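Local coordinates for protein aspartate aminotransferase, cytoplasmic (Schizosaccharomyces pombe 972h-, PDB 6JPK) that catalyses the reversible transfer of the amino group from L-aspartate to 2-oxoglutarate, giving oxaloacetate and L-glutamate, with pyridoxal 5'-phosphate as cofactor, at residues E85-P90 against V249-A254; G169-I174 against W202-E207; V216-A221 against S234-E239; N244-V249 against M267-K272. The protein carries 1 engineered substitution. One frame throughout, in Å; residues are numbered along the deposited sequence.

Contact 1: residues E85-P90 against V249-A254; sequences EVLFRP and VCQSFA. With PO4 (phosphate ion), chain C.
Leu87 and Gln251 reach toward each other and meet between helix and strand. They join the C-terminal end of helix 77-87 to strand 247-252, in the mixed sheet of the aminotransferase fold. The contact is buried, and its apolar part has two pairs. Leu87 CD1 lies 3.8 Å from Val249 CG1. Phe88 has just left the helix, and its CZ comes 4.2 Å from Val249 CG2.

The second kind is carbon against amide. Gln251 holds CG anti to its backbone N (chi1 172°), and the chain beyond stays extended, which carries the amide across to the helix. There Gln251 NE2 sits 3.4 Å from Leu87 CG, while Val86, one residue earlier in the helix, brings CG1 to the same NE2. The buried amide is satisfied at both ends: NE2 is hydrogen-bonded to Ala83 O, and OE1 to His268 NE2. Both bonds help to fix its rotation.

The third kind is polar and lies at the far end of the strand. Ser252 OG donates to PO4 O2 at 2.6 Å. The phosphate ion is also bonded to Ser107, Gly108, Thr109, Arg263 and Tyr70 of the second subunit, a set consistent with the pocket for the cofactor phosphate. The same Ser252 OG accepts from Ala254 N at 3.0 Å, which makes an ST turn.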
loop_
_atom_site.group_PDB
_atom_site.type_symbol
_atom_site.label_atom_id
_atom_site.label_comp_id
_atom_site.label_asym_id
_atom_site.label_seq_id
_atom_site.Cartn_x
_atom_site.Cartn_y
_atom_site.Cartn_z
ATOM N N GLU A 85 4.698 0.865 21.311
ATOM C CA GLU A 85 5.328 0.525 22.582
ATOM C C GLU A 85 6.822 0.258 22.414
ATOM O O GLU A 85 7.630 0.684 23.250
ATOM C CB GLU A 85 4.628 -0.684 23.218
ATOM C CG GLU A 85 3.233 -0.343 23.726
ATOM C CD GLU A 85 2.451 -1.542 24.262
ATOM O OE1 GLU A 85 1.673 -1.352 25.227
ATOM O OE2 GLU A 85 2.597 -2.663 23.720
ATOM N N VAL A 86 7.218 -0.429 21.333
ATOM C CA VAL A 86 8.635 -0.775 21.208
ATOM C C VAL A 86 9.476 0.473 20.904
ATOM O O VAL A 86 10.663 0.523 21.256
ATOM C CB VAL A 86 8.843 -1.892 20.162
ATOM C CG1 VAL A 86 8.605 -1.381 18.745
ATOM C CG2 VAL A 86 10.260 -2.512 20.289
ATOM N N LEU A 87 8.871 1.509 20.293
ATOM C CA LEU A 87 9.566 2.783 20.076
ATOM C C LEU A 87 9.792 3.536 21.377
ATOM O O LEU A 87 10.799 4.235 21.525
ATOM C CB LEU A 87 8.760 3.690 19.141
ATOM C CG LEU A 87 8.653 3.321 17.667
ATOM C CD1 LEU A 87 7.755 4.320 16.942
ATOM C CD2 LEU A 87 10.047 3.260 17.038
ATOM N N PHE A 88 8.838 3.456 22.303
ATOM C CA PHE A 88 8.766 4.321 23.469
ATOM C C PHE A 88 8.791 3.513 24.762
ATOM O O PHE A 88 8.078 3.824 25.721
ATOM C CB PHE A 88 7.510 5.199 23.418
ATOM C CG PHE A 88 7.499 6.190 22.261
ATOM C CD1 PHE A 88 8.445 7.208 22.191
ATOM C CD2 PHE A 88 6.547 6.100 21.261
ATOM C CE1 PHE A 88 8.448 8.123 21.133
ATOM C CE2 PHE A 88 6.541 7.010 20.200
ATOM C CZ PHE A 88 7.498 8.018 20.137
ATOM N N ARG A 89 9.629 2.479 24.821
ATOM C CA ARG A 89 9.720 1.708 26.062
ATOM C C ARG A 89 10.065 2.574 27.274
ATOM O O ARG A 89 9.459 2.353 28.340
ATOM C CB ARG A 89 10.708 0.538 25.890
ATOM C CG ARG A 89 10.358 -0.395 24.700
ATOM C CD ARG A 89 10.650 -1.884 24.970
ATOM N NE ARG A 89 12.080 -2.182 24.962
ATOM C CZ ARG A 89 12.624 -3.313 25.411
ATOM N NH1 ARG A 89 11.859 -4.276 25.920
ATOM N NH2 ARG A 89 13.941 -3.475 25.358
ATOM N N PRO A 90 10.963 3.569 27.197
ATOM C CA PRO A 90 11.162 4.458 28.358
ATOM C C PRO A 90 10.015 5.428 28.615
ATOM O O PRO A 90 10.062 6.136 29.625
ATOM C CB PRO A 90 12.438 5.233 28.001
ATOM C CG PRO A 90 13.100 4.427 26.900
ATOM C CD PRO A 90 11.959 3.836 26.142
ATOM N N VAL A 249 6.526 10.283 13.770
ATOM C CA VAL A 249 7.483 9.188 13.621
ATOM C C VAL A 249 7.021 8.283 12.488
ATOM O O VAL A 249 5.858 7.865 12.463
ATOM C CB VAL A 249 7.639 8.370 14.919
ATOM C CG1 VAL A 249 8.696 7.280 14.724
ATOM C CG2 VAL A 249 7.982 9.264 16.109
ATOM N N CYS A 250 7.930 7.962 11.565
ATOM C CA CYS A 250 7.672 6.996 10.498
ATOM C C CYS A 250 8.548 5.768 10.725
ATOM O O CYS A 250 9.778 5.866 10.694
ATOM C CB CYS A 250 7.944 7.603 9.122
ATOM S SG CYS A 250 7.058 9.146 8.838
ATOM N N GLN A 251 7.912 4.614 10.926
ATOM C CA GLN A 251 8.565 3.415 11.439
ATOM C C GLN A 251 8.430 2.293 10.428
ATOM O O GLN A 251 7.342 2.066 9.893
ATOM C CB GLN A 251 7.942 3.008 12.774
ATOM C CG GLN A 251 8.378 1.680 13.359
ATOM C CD GLN A 251 7.545 1.338 14.598
ATOM O OE1 GLN A 251 6.359 1.672 14.656
ATOM N NE2 GLN A 251 8.167 0.716 15.598
ATOM N N SER A 252 9.532 1.603 10.159
ATOM C CA SER A 252 9.545 0.466 9.252
ATOM C C SER A 252 10.033 -0.773 9.987
ATOM O O SER A 252 10.970 -0.700 10.790
ATOM C CB SER A 252 10.457 0.735 8.034
ATOM O OG SER A 252 10.630 -0.431 7.252
ATOM N N PHE A 253 9.405 -1.913 9.696
ATOM C CA PHE A 253 9.896 -3.205 10.151
ATOM C C PHE A 253 10.542 -3.991 9.019
ATOM O O PHE A 253 10.796 -5.192 9.172
ATOM C CB PHE A 253 8.765 -4.017 10.796
ATOM C CG PHE A 253 8.266 -3.420 12.081
ATOM C CD1 PHE A 253 7.278 -2.445 12.071
ATOM C CD2 PHE A 253 8.803 -3.808 13.293
ATOM C CE1 PHE A 253 6.819 -1.878 13.252
ATOM C CE2 PHE A 253 8.353 -3.245 14.470
ATOM C CZ PHE A 253 7.362 -2.276 14.449
ATOM N N ALA A 254 10.812 -3.328 7.890
ATOM C CA ALA A 254 11.364 -4.010 6.725
ATOM C C ALA A 254 12.699 -4.668 7.051
ATOM O O ALA A 254 12.928 -5.835 6.713
ATOM C CB ALA A 254 11.521 -3.018 5.568
HETATM P P PO4 C . 10.419 0.655 3.447
HETATM O O1 PO4 C . 9.391 1.424 2.642
HETATM O O2 PO4 C . 9.906 0.325 4.830
HETATM O O3 PO4 C . 10.745 -0.613 2.686
HETATM O O4 PO4 C . 11.695 1.443 3.623
#

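Contact 2: residues G169-I174 against W202-E207; sequences GMLSTI and WLSIFE
Ser204 OG is hydrogen-bonded to Tyr167 OH, one turn before Leu171 on the partner helix. The same oxygen lies against Leu171, whose CD2 is 3.5 Å from Ser204 OG. The serine hydroxyl is set anti to its own backbone N (chi1 166°). That points it toward helix 167-176, beside Leu171.

Everything else that crosses is apolar, and Ile205 is at its centre. Its CG1, CG2 and CD1 each have a different nearest neighbour. Ile205 CG1 is 3.8 Å from Leu171 CD2. Ile205 CG2 is 3.8 Å from Ile174 CD1, and these two side chains cross at about a right angle. Ile205 CD1 lies 4.0 Å from Met170 SD. The methionine chain is fully extended, and its CE ends between CG2 and CD1 of the isoleucine.

The helices 167-176 and 199-211 run almost parallel, with segment axes 10.1 Å apart and 14° between their directions. Helix 199-211 is the crossover of a beta-alpha-beta unit. It connects the parallel neighbouring strands 182-186 and 215-220, and helix 167-176 leads into the first of them.

Outside the pair, Met170 also rests on Tyr155 of strand 152-159, and Ile205 on Pro197. Ile174 O is bonded to His214 NE2, just before strand 215-220.

Leu171 is twisted: its chi1 of -134° falls between two staggered positions. This rotation turns CD2 in between Ser204 OG and Ile205 CG1.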
loop_
_atom_site.group_PDB
_atom_site.type_symbol
_atom_site.label_atom_id
_atom_site.label_comp_id
_atom_site.label_asym_id
_atom_site.label_seq_id
_atom_site.Cartn_x
_atom_site.Cartn_y
_atom_site.Cartn_z
ATOM N N GLY A 169 27.606 22.422 10.158
ATOM C CA GLY A 169 26.758 22.804 9.037
ATOM C C GLY A 169 25.282 22.535 9.283
ATOM O O GLY A 169 24.428 23.370 8.964
ATOM N N MET A 170 24.953 21.367 9.841
ATOM C CA MET A 170 23.558 21.084 10.175
ATOM C C MET A 170 23.020 22.082 11.202
ATOM O O MET A 170 21.934 22.649 11.030
ATOM C CB MET A 170 23.423 19.648 10.695
ATOM C CG MET A 170 22.027 19.315 11.230
ATOM S SD MET A 170 21.814 17.552 11.536
ATOM C CE MET A 170 20.051 17.490 11.959
ATOM N N LEU A 171 23.769 22.301 12.284
ATOM C CA LEU A 171 23.341 23.246 13.313
ATOM C C LEU A 171 23.096 24.629 12.722
ATOM O O LEU A 171 22.109 25.300 13.054
ATOM C CB LEU A 171 24.407 23.323 14.409
ATOM C CG LEU A 171 23.975 23.256 15.875
ATOM C CD1 LEU A 171 22.986 24.330 16.131
ATOM C CD2 LEU A 171 23.361 21.904 16.215
ATOM N N SER A 172 23.988 25.071 11.839
ATOM C CA SER A 172 23.861 26.404 11.277
ATOM C C SER A 172 22.606 26.515 10.421
ATOM O O SER A 172 21.903 27.533 10.467
ATOM C CB SER A 172 25.125 26.738 10.480
ATOM O OG SER A 172 24.956 27.939 9.767
ATOM N N THR A 173 22.295 25.467 9.654
ATOM C CA THR A 173 21.067 25.459 8.863
ATOM C C THR A 173 19.831 25.464 9.759
ATOM O O THR A 173 18.853 26.164 9.468
ATOM C CB THR A 173 21.059 24.253 7.915
ATOM O OG1 THR A 173 22.132 24.390 6.975
ATOM C CG2 THR A 173 19.742 24.162 7.132
ATOM N N ILE A 174 19.858 24.712 10.860
ATOM C CA ILE A 174 18.719 24.728 11.776
ATOM C C ILE A 174 18.460 26.143 12.282
ATOM O O ILE A 174 17.316 26.607 12.308
ATOM C CB ILE A 174 18.942 23.749 12.943
ATOM C CG1 ILE A 174 18.899 22.301 12.440
ATOM C CG2 ILE A 174 17.886 23.996 14.045
ATOM C CD1 ILE A 174 19.369 21.273 13.456
ATOM N N TRP A 202 23.269 15.464 19.479
ATOM C CA TRP A 202 21.809 15.420 19.417
ATOM C C TRP A 202 21.176 16.446 20.346
ATOM O O TRP A 202 20.192 17.104 19.979
ATOM C CB TRP A 202 21.302 14.030 19.794
ATOM C CG TRP A 202 21.121 13.055 18.671
ATOM C CD1 TRP A 202 21.676 11.814 18.572
ATOM C CD2 TRP A 202 20.284 13.216 17.523
ATOM N NE1 TRP A 202 21.245 11.193 17.422
ATOM C CE2 TRP A 202 20.391 12.035 16.761
ATOM C CE3 TRP A 202 19.455 14.246 17.065
ATOM C CZ2 TRP A 202 19.712 11.861 15.555
ATOM C CZ3 TRP A 202 18.775 14.066 15.879
ATOM C CH2 TRP A 202 18.913 12.882 15.132
ATOM N N LEU A 203 21.687 16.555 21.574
ATOM C CA LEU A 203 21.099 17.484 22.534
ATOM C C LEU A 203 21.192 18.916 22.026
ATOM O O LEU A 203 20.244 19.698 22.156
ATOM C CB LEU A 203 21.797 17.347 23.889
ATOM C CG LEU A 203 21.649 16.004 24.610
ATOM C CD1 LEU A 203 22.439 16.036 25.916
ATOM C CD2 LEU A 203 20.179 15.681 24.865
ATOM N N SER A 204 22.331 19.274 21.434
ATOM C CA SER A 204 22.471 20.599 20.836
ATOM C C SER A 204 21.563 20.760 19.615
ATOM O O SER A 204 21.001 21.839 19.391
ATOM C CB SER A 204 23.938 20.825 20.478
ATOM O OG SER A 204 24.097 21.936 19.619
ATOM N N ILE A 205 21.401 19.701 18.817
ATOM C CA ILE A 205 20.469 19.749 17.691
ATOM C C ILE A 205 19.041 19.993 18.184
ATOM O O ILE A 205 18.310 20.830 17.638
ATOM C CB ILE A 205 20.566 18.456 16.858
ATOM C CG1 ILE A 205 21.864 18.422 16.055
ATOM C CG2 ILE A 205 19.372 18.324 15.913
ATOM C CD1 ILE A 205 22.175 17.035 15.494
ATOM N N PHE A 206 18.623 19.265 19.224
ATOM C CA PHE A 206 17.271 19.447 19.758
ATOM C C PHE A 206 17.070 20.860 20.284
ATOM O O PHE A 206 16.019 21.472 20.056
ATOM C CB PHE A 206 16.991 18.430 20.871
ATOM C CG PHE A 206 16.902 17.008 20.391
ATOM C CD1 PHE A 206 16.490 16.724 19.099
ATOM C CD2 PHE A 206 17.240 15.955 21.237
ATOM C CE1 PHE A 206 16.401 15.414 18.659
ATOM C CE2 PHE A 206 17.153 14.639 20.804
ATOM C CZ PHE A 206 16.734 14.369 19.513
ATOM N N GLU A 207 18.073 21.399 20.982
ATOM C CA GLU A 207 17.966 22.754 21.523
ATOM C C GLU A 207 17.690 23.774 20.421
ATOM O O GLU A 207 16.831 24.652 20.569
ATOM C CB GLU A 207 19.247 23.122 22.279
ATOM C CG GLU A 207 19.236 24.536 22.853
ATOM C CD GLU A 207 20.460 25.360 22.452
ATOM O OE1 GLU A 207 21.588 24.811 22.483
ATOM O OE2 GLU A 207 20.290 26.557 22.101
#

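Contact 3: residues V216-A221 against S234-E239; sequences VVFDIA and SWALNE
The Phe218 ring takes Leu237 CD1 over one face. The methyl stands 3.5 Å above the ring plane and is shifted toward the rim, near CG. It is a CH-pi contact, with Leu237 CD1 3.9 Å from the ring centroid and 26° off the normal. Ala236 meets the far end of the same ring obliquely: its carbonyl O is 4.0 Å from Phe218 CZ. Phe206 of helix 199-211 also touches this ring. The other flat side chain, Trp235, has Glu239 CB over one face; Arg199 makes a cation-pi contact with it.

Leu237 reaches from the helix to the strand. Its two methyls divide the work. CD1 goes to Phe218, and CD2 lies 4.1 Å from Ile220 CD1. Ile220 has CG1 anti to the backbone N, which sends CD1 out toward both Leu237 and Ser234.

Polar groups act at the start of the helix. Ser234 O accepts twice from Asn238, from the backbone N at 3.1 Å and from ND2 at 3.0 Å. The ND2 donor stands 52° out of the carbonyl plane. Asn238 ND2 also reaches Leu87 O, and its OD1 is bonded to Asn91 ND2.

Strand segment and helix segment run roughly antiparallel, at 155°. The helix lies on the sheet within the connection from strand 215-220 to its parallel neighbour 247-252, the beta-alpha-beta arrangement of this aminotransferase fold.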
loop_
_atom_site.group_PDB
_atom_site.type_symbol
_atom_site.label_atom_id
_atom_site.label_comp_id
_atom_site.label_asym_id
_atom_site.label_seq_id
_atom_site.Cartn_x
_atom_site.Cartn_y
_atom_site.Cartn_z
ATOM N N VAL A 216 9.207 18.512 13.915
ATOM C CA VAL A 216 10.135 17.384 13.805
ATOM C C VAL A 216 9.404 16.139 13.309
ATOM O O VAL A 216 8.347 15.768 13.848
ATOM C CB VAL A 216 10.832 17.118 15.151
ATOM C CG1 VAL A 216 11.583 15.793 15.110
ATOM C CG2 VAL A 216 11.801 18.271 15.478
ATOM N N VAL A 217 9.970 15.498 12.283
ATOM C CA VAL A 217 9.552 14.190 11.782
ATOM C C VAL A 217 10.762 13.260 11.863
ATOM O O VAL A 217 11.776 13.502 11.199
ATOM C CB VAL A 217 9.034 14.258 10.332
ATOM C CG1 VAL A 217 8.588 12.873 9.856
ATOM C CG2 VAL A 217 7.924 15.293 10.192
ATOM N N PHE A 218 10.669 12.228 12.698
ATOM C CA PHE A 218 11.703 11.199 12.780
ATOM C C PHE A 218 11.396 10.070 11.809
ATOM O O PHE A 218 10.267 9.578 11.755
ATOM C CB PHE A 218 11.806 10.609 14.185
ATOM C CG PHE A 218 12.501 11.490 15.181
ATOM C CD1 PHE A 218 13.875 11.604 15.177
ATOM C CD2 PHE A 218 11.774 12.161 16.154
ATOM C CE1 PHE A 218 14.524 12.405 16.117
ATOM C CE2 PHE A 218 12.409 12.966 17.100
ATOM C CZ PHE A 218 13.787 13.088 17.078
ATOM N N ASP A 219 12.405 9.650 11.065
ATOM C CA ASP A 219 12.349 8.419 10.284
ATOM C C ASP A 219 13.161 7.366 11.031
ATOM O O ASP A 219 14.356 7.565 11.279
ATOM C CB ASP A 219 12.906 8.648 8.879
ATOM C CG ASP A 219 12.494 7.552 7.895
ATOM O OD1 ASP A 219 12.487 6.360 8.275
ATOM O OD2 ASP A 219 12.173 7.886 6.735
ATOM N N ILE A 220 12.521 6.268 11.437
ATOM C CA ILE A 220 13.211 5.209 12.174
ATOM C C ILE A 220 12.985 3.895 11.422
ATOM O O ILE A 220 12.013 3.166 11.654
ATOM C CB ILE A 220 12.788 5.128 13.648
ATOM C CG1 ILE A 220 13.584 4.046 14.379
ATOM C CG2 ILE A 220 11.276 4.951 13.833
ATOM C CD1 ILE A 220 13.700 4.297 15.880
ATOM N N ALA A 221 13.900 3.583 10.514
ATOM C CA ALA A 221 13.824 2.381 9.700
ATOM C C ALA A 221 14.716 1.249 10.195
ATOM O O ALA A 221 14.625 0.142 9.657
ATOM C CB ALA A 221 14.192 2.714 8.250
ATOM N N SER A 234 16.415 3.695 19.654
ATOM C CA SER A 234 15.340 4.672 19.785
ATOM C C SER A 234 15.685 5.808 20.750
ATOM O O SER A 234 14.793 6.586 21.116
ATOM C CB SER A 234 14.043 3.982 20.236
ATOM O OG SER A 234 14.163 3.468 21.561
ATOM N N TRP A 235 16.954 5.934 21.144
ATOM C CA TRP A 235 17.339 6.917 22.158
ATOM C C TRP A 235 16.950 8.340 21.761
ATOM O O TRP A 235 16.450 9.109 22.591
ATOM C CB TRP A 235 18.852 6.848 22.429
ATOM C CG TRP A 235 19.269 7.886 23.444
ATOM C CD1 TRP A 235 19.288 7.742 24.801
ATOM C CD2 TRP A 235 19.660 9.244 23.177
ATOM N NE1 TRP A 235 19.695 8.921 25.397
ATOM C CE2 TRP A 235 19.931 9.855 24.419
ATOM C CE3 TRP A 235 19.823 9.995 22.005
ATOM C CZ2 TRP A 235 20.343 11.196 24.528
ATOM C CZ3 TRP A 235 20.237 11.330 22.114
ATOM C CH2 TRP A 235 20.495 11.909 23.370
ATOM N N ALA A 236 17.188 8.716 20.499
ATOM C CA ALA A 236 16.923 10.089 20.073
ATOM C C ALA A 236 15.440 10.420 20.149
ATOM O O ALA A 236 15.069 11.520 20.577
ATOM C CB ALA A 236 17.452 10.315 18.652
ATOM N N LEU A 237 14.581 9.485 19.715
ATOM C CA LEU A 237 13.136 9.623 19.851
ATOM C C LEU A 237 12.728 9.897 21.284
ATOM O O LEU A 237 11.924 10.794 21.559
ATOM C CB LEU A 237 12.438 8.342 19.396
ATOM C CG LEU A 237 11.797 8.283 18.033
ATOM C CD1 LEU A 237 12.866 8.536 16.997
ATOM C CD2 LEU A 237 11.169 6.905 17.878
ATOM N N ASN A 238 13.222 9.076 22.206
ATOM C CA ASN A 238 12.792 9.188 23.589
ATOM C C ASN A 238 13.394 10.408 24.263
ATOM O O ASN A 238 12.792 10.964 25.191
ATOM C CB ASN A 238 13.133 7.899 24.333
ATOM C CG ASN A 238 12.174 6.774 23.966
ATOM O OD1 ASN A 238 11.034 6.738 24.433
ATOM N ND2 ASN A 238 12.610 5.889 23.095
ATOM N N GLU A 239 14.563 10.847 23.811
ATOM C CA GLU A 239 15.101 12.093 24.349
ATOM C C GLU A 239 14.229 13.273 23.945
ATOM O O GLU A 239 13.964 14.170 24.759
ATOM C CB GLU A 239 16.540 12.296 23.877
ATOM C CG GLU A 239 17.317 13.312 24.709
ATOM C CD GLU A 239 17.569 12.843 26.153
ATOM O OE1 GLU A 239 17.406 11.631 26.469
ATOM O OE2 GLU A 239 17.937 13.700 26.978
#

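Contact 4: residues N244-V249 against M267-K272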
loop_
_atom_site.group_PDB
_atom_site.type_symbol
_atom_site.label_atom_id
_atom_site.label_comp_id
_atom_site.label_asym_id
_atom_site.label_seq_id
_atom_site.Cartn_x
_atom_site.Cartn_y
_atom_site.Cartn_z
ATOM N N ASN A 244 8.361 17.948 25.290
ATOM C CA ASN A 244 6.910 18.182 25.288
ATOM C C ASN A 244 6.470 19.021 24.080
ATOM O O ASN A 244 5.713 19.987 24.205
ATOM C CB ASN A 244 6.469 18.825 26.616
ATOM C CG ASN A 244 4.983 18.579 26.952
ATOM O OD1 ASN A 244 4.392 17.550 26.592
ATOM N ND2 ASN A 244 4.381 19.538 27.660
ATOM N N LYS A 245 6.968 18.651 22.895
ATOM C CA LYS A 245 6.486 19.164 21.614
ATOM C C LYS A 245 5.859 18.016 20.831
ATOM O O LYS A 245 6.422 16.924 20.781
ATOM C CB LYS A 245 7.631 19.797 20.792
ATOM C CG LYS A 245 8.371 20.932 21.516
ATOM C CD LYS A 245 7.789 22.317 21.206
ATOM C CE LYS A 245 8.290 22.805 19.846
ATOM N NZ LYS A 245 7.834 24.165 19.385
ATOM N N ASP A 246 4.698 18.230 20.218
ATOM C CA ASP A 246 4.183 17.142 19.399
ATOM C C ASP A 246 5.082 16.950 18.171
ATOM O O ASP A 246 5.764 17.880 17.723
ATOM C CB ASP A 246 2.704 17.350 19.013
ATOM C CG ASP A 246 2.352 18.779 18.567
ATOM O OD1 ASP A 246 2.847 19.765 19.157
ATOM O OD2 ASP A 246 1.492 18.909 17.654
ATOM N N PHE A 247 5.134 15.715 17.672
ATOM C CA PHE A 247 6.023 15.378 16.560
ATOM C C PHE A 247 5.520 14.098 15.900
ATOM O O PHE A 247 4.593 13.448 16.398
ATOM C CB PHE A 247 7.485 15.242 17.025
ATOM C CG PHE A 247 7.737 14.098 18.006
ATOM C CD1 PHE A 247 7.374 14.208 19.345
ATOM C CD2 PHE A 247 8.374 12.931 17.587
ATOM C CE1 PHE A 247 7.615 13.164 20.248
ATOM C CE2 PHE A 247 8.620 11.877 18.480
ATOM C CZ PHE A 247 8.242 11.996 19.817
ATOM N N PHE A 248 6.161 13.732 14.780
ATOM C CA PHE A 248 5.785 12.574 13.970
ATOM C C PHE A 248 6.908 11.551 13.918
ATOM O O PHE A 248 8.094 11.899 13.980
ATOM C CB PHE A 248 5.441 12.960 12.528
ATOM C CG PHE A 248 4.239 13.849 12.408
ATOM C CD1 PHE A 248 4.339 15.210 12.670
ATOM C CD2 PHE A 248 3.008 13.325 12.013
ATOM C CE1 PHE A 248 3.231 16.042 12.548
ATOM C CE2 PHE A 248 1.896 14.153 11.878
ATOM C CZ PHE A 248 2.005 15.508 12.163
ATOM N N VAL A 249 6.526 10.283 13.770
ATOM C CA VAL A 249 7.483 9.188 13.621
ATOM C C VAL A 249 7.021 8.283 12.488
ATOM O O VAL A 249 5.858 7.865 12.463
ATOM C CB VAL A 249 7.639 8.370 14.919
ATOM C CG1 VAL A 249 8.696 7.280 14.724
ATOM C CG2 VAL A 249 7.982 9.264 16.109
ATOM N N MET A 267 2.933 4.747 10.927
ATOM C CA MET A 267 3.141 6.174 11.145
ATOM C C MET A 267 2.551 6.542 12.496
ATOM O O MET A 267 1.467 6.071 12.854
ATOM C CB MET A 267 2.492 7.028 10.042
ATOM C CG MET A 267 2.962 8.497 10.017
ATOM S SD MET A 267 1.628 9.738 10.115
ATOM C CE MET A 267 1.180 9.666 11.833
ATOM N N HIS A 268 3.264 7.380 13.250
ATOM C CA HIS A 268 2.800 7.810 14.566
ATOM C C HIS A 268 2.839 9.327 14.655
ATOM O O HIS A 268 3.819 9.952 14.237
ATOM C CB HIS A 268 3.655 7.243 15.714
ATOM C CG HIS A 268 3.870 5.762 15.643
ATOM N ND1 HIS A 268 3.028 4.860 16.257
ATOM C CD2 HIS A 268 4.839 5.029 15.043
ATOM C CE1 HIS A 268 3.461 3.632 16.025
ATOM N NE2 HIS A 268 4.561 3.708 15.295
ATOM N N TYR A 269 1.772 9.904 15.199
ATOM C CA TYR A 269 1.754 11.289 15.655
ATOM C C TYR A 269 1.676 11.266 17.169
ATOM O O TYR A 269 0.754 10.664 17.739
ATOM C CB TYR A 269 0.582 12.066 15.058
ATOM C CG TYR A 269 0.345 13.431 15.687
ATOM C CD1 TYR A 269 1.234 14.482 15.484
ATOM C CD2 TYR A 269 -0.776 13.664 16.476
ATOM C CE1 TYR A 269 1.011 15.733 16.056
ATOM C CE2 TYR A 269 -1.009 14.902 17.059
ATOM C CZ TYR A 269 -0.113 15.938 16.846
ATOM O OH TYR A 269 -0.347 17.177 17.412
ATOM N N VAL A 270 2.654 11.888 17.816
ATOM C CA VAL A 270 2.759 11.905 19.270
ATOM C C VAL A 270 2.156 13.223 19.732
ATOM O O VAL A 270 2.828 14.259 19.732
ATOM C CB VAL A 270 4.208 11.750 19.743
ATOM C CG1 VAL A 270 4.260 11.714 21.279
ATOM C CG2 VAL A 270 4.844 10.495 19.137
ATOM N N ALA A 271 0.883 13.180 20.132
ATOM C CA ALA A 271 0.146 14.381 20.482
ATOM C C ALA A 271 0.488 14.852 21.893
ATOM O O ALA A 271 1.008 14.099 22.725
ATOM C CB ALA A 271 -1.360 14.133 20.374
ATOM N N LYS A 272 0.170 16.118 22.167
ATOM C CA LYS A 272 0.273 16.604 23.535
ATOM C C LYS A 272 -0.935 16.206 24.373
ATOM O O LYS A 272 -0.848 16.224 25.600
ATOM C CB LYS A 272 0.442 18.126 23.551
ATOM C CG LYS A 272 1.792 18.582 23.006
ATOM C CD LYS A 272 1.804 20.066 22.746
ATOM C CE LYS A 272 1.881 20.847 24.039
ATOM N NZ LYS A 272 3.266 20.854 24.552
HETATM O O HOH W 1 1.300 17.104 27.135
#
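Tyr269 OH donates to Asp246 OD2 at 2.5 Å. It meets the anti side of that oxygen, 30° out of the carboxylate plane, and the carboxylate and the Tyr269 ring are turned 81° against each other. The carboxylate has further donors: OD2 is bonded to Ser2 N of the second subunit, and OD1 to Asp3 N of the second subunit. These would probably keep Asp246 ionised.

The Lys272 chain folds back over its last two torsions, and NZ donates to Asn244 O at 2.6 Å. A water bridges the same residues, donating to Asn244 OD1 and Lys272 O.

The backbones are paired by four bonds. Val249 and His268 exchange two, each 2.8 Å between N and O. Val270 N to Phe247 O is 2.9 Å and nearly straight; the return bond from Phe247 N to Val270 O is weak. His268 ND1 is bonded to Ser102 OG.

Phe247 and Val270 share one face of the sheet, where Val270 CG2 sits over the Phe247 ring. Phe248 and Tyr269 share the other; Phe248 CZ lies 3.6 Å from Tyr269 CD1, with the ring planes at 45°. Strands 247-252 and 264-270 form an antiparallel beta hairpin within the mixed sheet.

Contact 1 opens first, at the end of helix 77-87, and closes far along the chain on strand 247-252. Contacts 2 and 3 both fall within that long span, one after the other. Contact 2 closes a short loop between helices 167-176 and 199-211. Contact 3 follows on the next strand, 215-220, and closes on helix 235-241. Contact 4 begins at 244-249, before contact 1 has closed, and ends at 267-272, so the two cross and share Val249. Phe206 ties contact 2 to Phe218 of contact 3. Contacts 1, 3 and 4 meet on neighbouring strands 215-220, 247-252 and 264-270 of one sheet.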